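PDB 3TNL: shikimate dehydrogenase (NADP(+)) from Listeria monocytogenes, which catalyses the reversible NADP(H)-linked interconversion of shikimate and 3-dehydroshikimate on the route to chorismate and the aromatic amino acids. Local coordinates for residues Ala174-Glu180 with Thr205-Ala209; Leu220-Ala225 with Pro248-Arg254. All blocks are in the same frame, centred on the assembly; numbering follows the deposited sequence. Where two conformers were deposited one is given.

Interaction 1: residues Ala174-Glu180 with Thr205-Ala209; sequences ALDGVKE and TDCKA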
loop_
_atom_site.group_PDB
_atom_site.type_symbol
_atom_site.label_atom_id
_atom_site.label_comp_id
_atom_site.label_asym_id
_atom_site.label_seq_id
_atom_site.Cartn_x
_atom_site.Cartn_y
_atom_site.Cartn_z
ATOM N N ALA B 174 -5.106 5.125 34.618
ATOM C CA ALA B 174 -5.971 4.445 35.601
ATOM C C ALA B 174 -5.825 2.921 35.520
ATOM O O ALA B 174 -5.713 2.248 36.560
ATOM C CB ALA B 174 -7.400 4.821 35.400
ATOM N N LEU B 175 -5.841 2.387 34.300
ATOM C CA LEU B 175 -5.648 0.935 34.098
ATOM C C LEU B 175 -4.268 0.489 34.578
ATOM O O LEU B 175 -4.126 -0.643 35.053
ATOM C CB LEU B 175 -5.829 0.563 32.612
ATOM C CG LEU B 175 -7.248 0.689 32.063
ATOM C CD1 LEU B 175 -7.276 0.525 30.575
ATOM C CD2 LEU B 175 -8.228 -0.307 32.756
ATOM N N ASP B 176 -3.244 1.338 34.481
ATOM C CA ASP B 176 -1.883 1.007 34.879
ATOM C C ASP B 176 -1.593 1.198 36.373
ATOM O O ASP B 176 -0.478 0.953 36.823
ATOM C CB ASP B 176 -0.881 1.860 34.096
ATOM C CG ASP B 176 -0.824 1.509 32.613
ATOM O OD1 ASP B 176 -1.660 0.707 32.127
ATOM O OD2 ASP B 176 0.051 2.104 31.946
ATOM N N GLY B 177 -2.532 1.718 37.132
ATOM C CA GLY B 177 -2.316 1.841 38.568
ATOM C C GLY B 177 -2.078 3.209 39.170
ATOM O O GLY B 177 -1.690 3.291 40.323
ATOM N N VAL B 178 -2.263 4.276 38.396
ATOM C CA VAL B 178 -2.226 5.610 38.985
ATOM C C VAL B 178 -3.395 5.641 39.990
ATOM O O VAL B 178 -4.512 5.212 39.689
ATOM C CB VAL B 178 -2.311 6.663 37.900
ATOM C CG1 VAL B 178 -2.613 8.029 38.483
ATOM C CG2 VAL B 178 -1.005 6.641 37.097
ATOM N N LYS B 179 -3.157 6.188 41.172
ATOM C CA LYS B 179 -4.148 6.146 42.265
ATOM C C LYS B 179 -5.276 7.157 42.155
ATOM O O LYS B 179 -6.421 6.866 42.518
ATOM C CB LYS B 179 -3.430 6.318 43.621
ATOM C CG LYS B 179 -4.310 6.204 44.880
ATOM C CD LYS B 179 -3.545 6.643 46.147
ATOM C CE LYS B 179 -4.382 6.385 47.391
ATOM N NZ LYS B 179 -5.719 7.002 47.277
ATOM N N GLU B 180 -4.944 8.350 41.669
ATOM C CA GLU B 180 -5.918 9.426 41.562
ATOM C C GLU B 180 -5.609 10.263 40.346
ATOM O O GLU B 180 -4.435 10.483 40.046
ATOM C CB GLU B 180 -5.767 10.360 42.773
ATOM C CG GLU B 180 -5.832 9.711 44.142
ATOM C CD GLU B 180 -5.559 10.734 45.249
ATOM O OE1 GLU B 180 -4.355 10.996 45.540
ATOM O OE2 GLU B 180 -6.565 11.195 45.861
ATOM N N THR B 205 -12.164 0.937 37.316
ATOM C CA THR B 205 -10.844 0.796 37.923
ATOM C C THR B 205 -10.951 1.203 39.391
ATOM O O THR B 205 -12.025 1.622 39.841
ATOM C CB THR B 205 -9.761 1.682 37.206
ATOM O OG1 THR B 205 -9.865 3.051 37.637
ATOM C CG2 THR B 205 -9.888 1.600 35.675
ATOM N N ASP B 206 -9.853 1.074 40.132
ATOM C CA ASP B 206 -9.802 1.536 41.516
ATOM C C ASP B 206 -9.216 2.961 41.612
ATOM O O ASP B 206 -8.981 3.466 42.712
ATOM C CB ASP B 206 -9.005 0.586 42.408
ATOM C CG ASP B 206 -9.780 -0.690 42.759
ATOM O OD1 ASP B 206 -11.045 -0.672 42.771
ATOM O OD2 ASP B 206 -9.109 -1.697 43.060
ATOM N N CYS B 207 -8.990 3.600 40.465
ATOM C CA CYS B 207 -8.469 4.982 40.444
ATOM C C CYS B 207 -9.606 5.948 40.804
ATOM O O CYS B 207 -10.754 5.722 40.396
ATOM C CB CYS B 207 -7.955 5.307 39.042
ATOM S SG CYS B 207 -7.227 6.945 38.853
ATOM N N LYS B 208 -9.277 6.991 41.562
ATOM C CA LYS B 208 -10.224 8.024 41.989
ATOM C C LYS B 208 -10.051 9.222 41.063
ATOM O O LYS B 208 -9.046 9.919 41.113
ATOM C CB LYS B 208 -10.011 8.425 43.449
ATOM C CG LYS B 208 -10.038 7.260 44.452
ATOM C CD LYS B 208 -11.254 6.343 44.267
ATOM C CE LYS B 208 -11.161 5.118 45.189
ATOM N NZ LYS B 208 -12.154 4.064 44.821
ATOM N N ALA B 209 -11.031 9.413 40.208
ATOM C CA ALA B 209 -11.028 10.469 39.208
ATOM C C ALA B 209 -12.048 11.549 39.533
ATOM O O ALA B 209 -13.140 11.283 40.062
ATOM C CB ALA B 209 -11.313 9.867 37.827
HETATM O O HOH W 1 -7.287 4.803 44.082
#
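Cys-207 turns its CB toward the last turn of helix 164-175, 3.7 Å from the CB of Ala-174. With SG anti to its own backbone N (chi1 -178°), the sulfur turns aside from that methyl and lies 3.3 Å from the carbonyl O of Val-178. Thr-205 flanks the same alanine: its OG1 is 3.8 Å from the CB of Ala-174, while CG2 reaches the CD2 branch of Leu-175 at 3.9 Å, the two side chains crossing at about a right angle. The hydroxyl OG1 of Thr-205, held between backbone N and carbonyl carbon (chi1 79°), accepts from the N of Cys-207 at 3.0 Å in an ST turn and also bonds to the O of Ile-201 in the preceding helix, which fixes its rotation. Ile-201 packs on both Ala-174 and Cys-207. Further along, Lys-208 N donates to Lys-179 O at 3.0 Å, almost straight at 169°. A water bridges that same Lys-179 oxygen to Asp-206 O. Glu-180 and Lys-208 put their aliphatic stems on one face of the sheet, CG of the first 4.4 Å from CB of the second. Helix 164-175 ends in a Schellman motif at Gly-177, and the pairing of Glu-180 with Lys-208 opens the parallel register of strands 180-185 and 208-213 at the edge of the Rossmann-fold sheet.

Interaction 2: residues Leu220-Ala225 with Pro248-Arg254; sequences LRKEIA and PSADMLR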
loop_
_atom_site.group_PDB
_atom_site.type_symbol
_atom_site.label_atom_id
_atom_site.label_comp_id
_atom_site.label_asym_id
_atom_site.label_seq_id
_atom_site.Cartn_x
_atom_site.Cartn_y
_atom_site.Cartn_z
ATOM N N LEU B 220 -7.261 23.933 41.319
ATOM C CA LEU B 220 -6.028 23.552 40.620
ATOM C C LEU B 220 -4.776 23.598 41.532
ATOM O O LEU B 220 -3.931 22.721 41.478
ATOM C CB LEU B 220 -5.851 24.446 39.375
ATOM C CG LEU B 220 -4.663 24.111 38.461
ATOM C CD1 LEU B 220 -4.800 22.720 37.860
ATOM C CD2 LEU B 220 -4.534 25.142 37.379
ATOM N N ARG B 221 -4.682 24.617 42.377
ATOM C CA ARG B 221 -3.558 24.730 43.307
ATOM C C ARG B 221 -3.501 23.481 44.198
ATOM O O ARG B 221 -2.449 22.886 44.372
ATOM C CB ARG B 221 -3.718 25.980 44.170
ATOM C CG ARG B 221 -2.532 26.272 45.065
ATOM C CD ARG B 221 -2.727 27.538 45.886
ATOM N NE ARG B 221 -2.682 28.692 45.000
ATOM C CZ ARG B 221 -1.544 29.173 44.501
ATOM N NH1 ARG B 221 -1.555 30.214 43.669
ATOM N NH2 ARG B 221 -0.401 28.609 44.817
ATOM N N LYS B 222 -4.658 23.093 44.741
ATOM C CA LYS B 222 -4.721 21.921 45.621
ATOM C C LYS B 222 -4.295 20.682 44.865
ATOM O O LYS B 222 -3.422 19.922 45.330
ATOM C CB LYS B 222 -6.104 21.704 46.209
ATOM C CG LYS B 222 -6.191 20.442 47.087
ATOM C CD LYS B 222 -7.637 20.176 47.537
ATOM C CE LYS B 222 -7.729 19.010 48.507
ATOM N NZ LYS B 222 -7.551 17.615 47.949
ATOM N N GLU B 223 -4.913 20.471 43.703
ATOM C CA GLU B 223 -4.617 19.259 42.953
ATOM C C GLU B 223 -3.128 19.130 42.596
ATOM O O GLU B 223 -2.503 18.060 42.825
ATOM C CB GLU B 223 -5.540 19.108 41.732
ATOM C CG GLU B 223 -7.030 19.111 42.062
ATOM C CD GLU B 223 -7.375 18.162 43.159
ATOM O OE1 GLU B 223 -6.972 16.999 43.067
ATOM O OE2 GLU B 223 -8.051 18.582 44.133
ATOM N N ILE B 224 -2.552 20.191 42.045
ATOM C CA ILE B 224 -1.128 20.143 41.698
ATOM C C ILE B 224 -0.234 19.884 42.923
ATOM O O ILE B 224 0.715 19.104 42.853
ATOM C CB ILE B 224 -0.683 21.391 40.959
ATOM C CG1 ILE B 224 -1.369 21.519 39.610
ATOM C CG2 ILE B 224 0.819 21.352 40.724
ATOM C CD1 ILE B 224 -1.104 22.846 38.885
ATOM N N ALA B 225 -0.538 20.543 44.033
ATOM C CA ALA B 225 0.220 20.385 45.243
ATOM C C ALA B 225 0.299 18.939 45.719
ATOM O O ALA B 225 1.297 18.546 46.334
ATOM C CB ALA B 225 -0.391 21.272 46.357
ATOM N N PRO B 248 -2.042 29.048 35.895
ATOM C CA PRO B 248 -2.319 30.392 36.385
ATOM C C PRO B 248 -1.161 31.098 37.090
ATOM O O PRO B 248 -0.999 32.294 36.948
ATOM C CB PRO B 248 -3.498 30.174 37.373
ATOM C CG PRO B 248 -4.136 28.942 36.922
ATOM C CD PRO B 248 -3.016 28.078 36.447
ATOM N N SER B 249 -0.385 30.340 37.857
ATOM C CA SER B 249 0.650 30.908 38.690
ATOM C C SER B 249 1.823 29.956 38.874
ATOM O O SER B 249 1.647 28.755 39.139
ATOM C CB SER B 249 0.014 31.229 40.048
ATOM O OG SER B 249 0.903 31.940 40.881
ATOM N N ALA B 250 3.032 30.510 38.756
ATOM C CA ALA B 250 4.253 29.738 38.924
ATOM C C ALA B 250 4.330 29.113 40.317
ATOM O O ALA B 250 4.888 28.007 40.473
ATOM C CB ALA B 250 5.520 30.601 38.625
ATOM N N ASP B 251 3.750 29.788 41.317
ATOM C CA ASP B 251 3.810 29.304 42.705
ATOM C C ASP B 251 2.900 28.102 42.970
ATOM O O ASP B 251 2.862 27.575 44.101
ATOM C CB ASP B 251 3.545 30.429 43.710
ATOM C CG ASP B 251 2.121 30.939 43.669
ATOM O OD1 ASP B 251 1.842 31.948 44.367
ATOM O OD2 ASP B 251 1.238 30.362 43.015
ATOM N N MET B 252 2.212 27.627 41.936
ATOM C CA MET B 252 1.448 26.369 42.027
ATOM C C MET B 252 2.404 25.180 41.822
ATOM O O MET B 252 2.065 24.033 42.140
ATOM C CB MET B 252 0.285 26.276 41.021
ATOM C CG MET B 252 -0.762 27.249 41.303
ATOM S SD MET B 252 -2.066 27.104 40.102
ATOM C CE MET B 252 -3.251 28.304 40.783
ATOM N N LEU B 253 3.614 25.446 41.316
ATOM C CA LEU B 253 4.606 24.408 41.055
ATOM C C LEU B 253 5.599 24.350 42.224
ATOM O O LEU B 253 5.635 25.248 43.067
ATOM C CB LEU B 253 5.322 24.704 39.735
ATOM C CG LEU B 253 4.464 25.024 38.517
ATOM C CD1 LEU B 253 5.339 25.168 37.249
ATOM C CD2 LEU B 253 3.461 23.951 38.283
ATOM N N ARG B 254 6.384 23.274 42.286
ATOM C CA ARG B 254 7.414 23.075 43.302
ATOM C C ARG B 254 8.494 22.221 42.684
ATOM O O ARG B 254 8.234 21.493 41.728
ATOM C CB ARG B 254 6.864 22.427 44.562
ATOM C CG ARG B 254 6.333 20.986 44.339
ATOM C CD ARG B 254 5.594 20.452 45.535
ATOM N NE ARG B 254 5.271 19.041 45.343
ATOM C CZ ARG B 254 4.266 18.588 44.594
ATOM N NH1 ARG B 254 3.500 19.425 43.913
ATOM N NH2 ARG B 254 4.103 17.276 44.500
HETATM O O HOH W 2 -0.112 24.184 43.914
#
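Arg-221 leaves helix 217-226 and bends over Met-252 to reach Asp-251. Its CB lies 4.1 Å from the methyl CE of Met-252. CG stands anti to the backbone N and the chain runs straight to CD before folding at chi3 (-69°), which turns the guanidinium toward the 3-10 turn 250-252. NE has a long, weak ion pair with Glu-218. CZ and NH2 have Met-252 CG over one face of the group, 3.8 Å from CZ. At the edge, in the conformers described for Arg-221 and Ser-249, NH1 and NH2 grip a single carboxylate oxygen end-on, with OD2 of Asp-251 2.9 Å from NH1. OD2 lies in the guanidinium plane, yet the carboxylate is turned 77° against it: NH1 arrives on the syn side, NH2 from above. Ser-249 OG gives the same oxygen a third bond, which should help to hold the carboxylate in place. The contact joins a helix of the Rossmann-fold domain to the long connection between its parallel strands 229-232 and 258-261. Away from the salt bridge, CD2 of Leu-220 presses tightly on CD of Pro-248 at 3.4 Å, and CG2 of Ile-224 sits 3.3 Å from Met-252 O. A water donates to that oxygen and to Arg-221 O. Arg-254 NH1 donates to Ile-224 O at 3.0 Å, while Ala-225 O lies over a face of its guanidinium and NH2 bonds to Ser-227 O.

How the interactions relate
From the N terminus the chain first builds the mixed sheet (strands 38-44 to 130-134), then strand 156-160 and helix 164-175 of the Rossmann-fold domain lead into interaction 1. Strand 180-185 and helix 191-204 follow, and the chain returns at 205-209 to close that loop at the start of edge strand 208-213. The same strand then leads into helix 217-226, where interaction 2 opens; strand 229-232 and the connection after it bring the chain back at 248-254. The two loops are therefore in series, neither nested nor crossed. The centres of interactions 1 and 2 are about 22 Å apart, and the two do not touch. Interaction 1 ties a helix end to the sheet edge, interaction 2 a helix to a connecting segment.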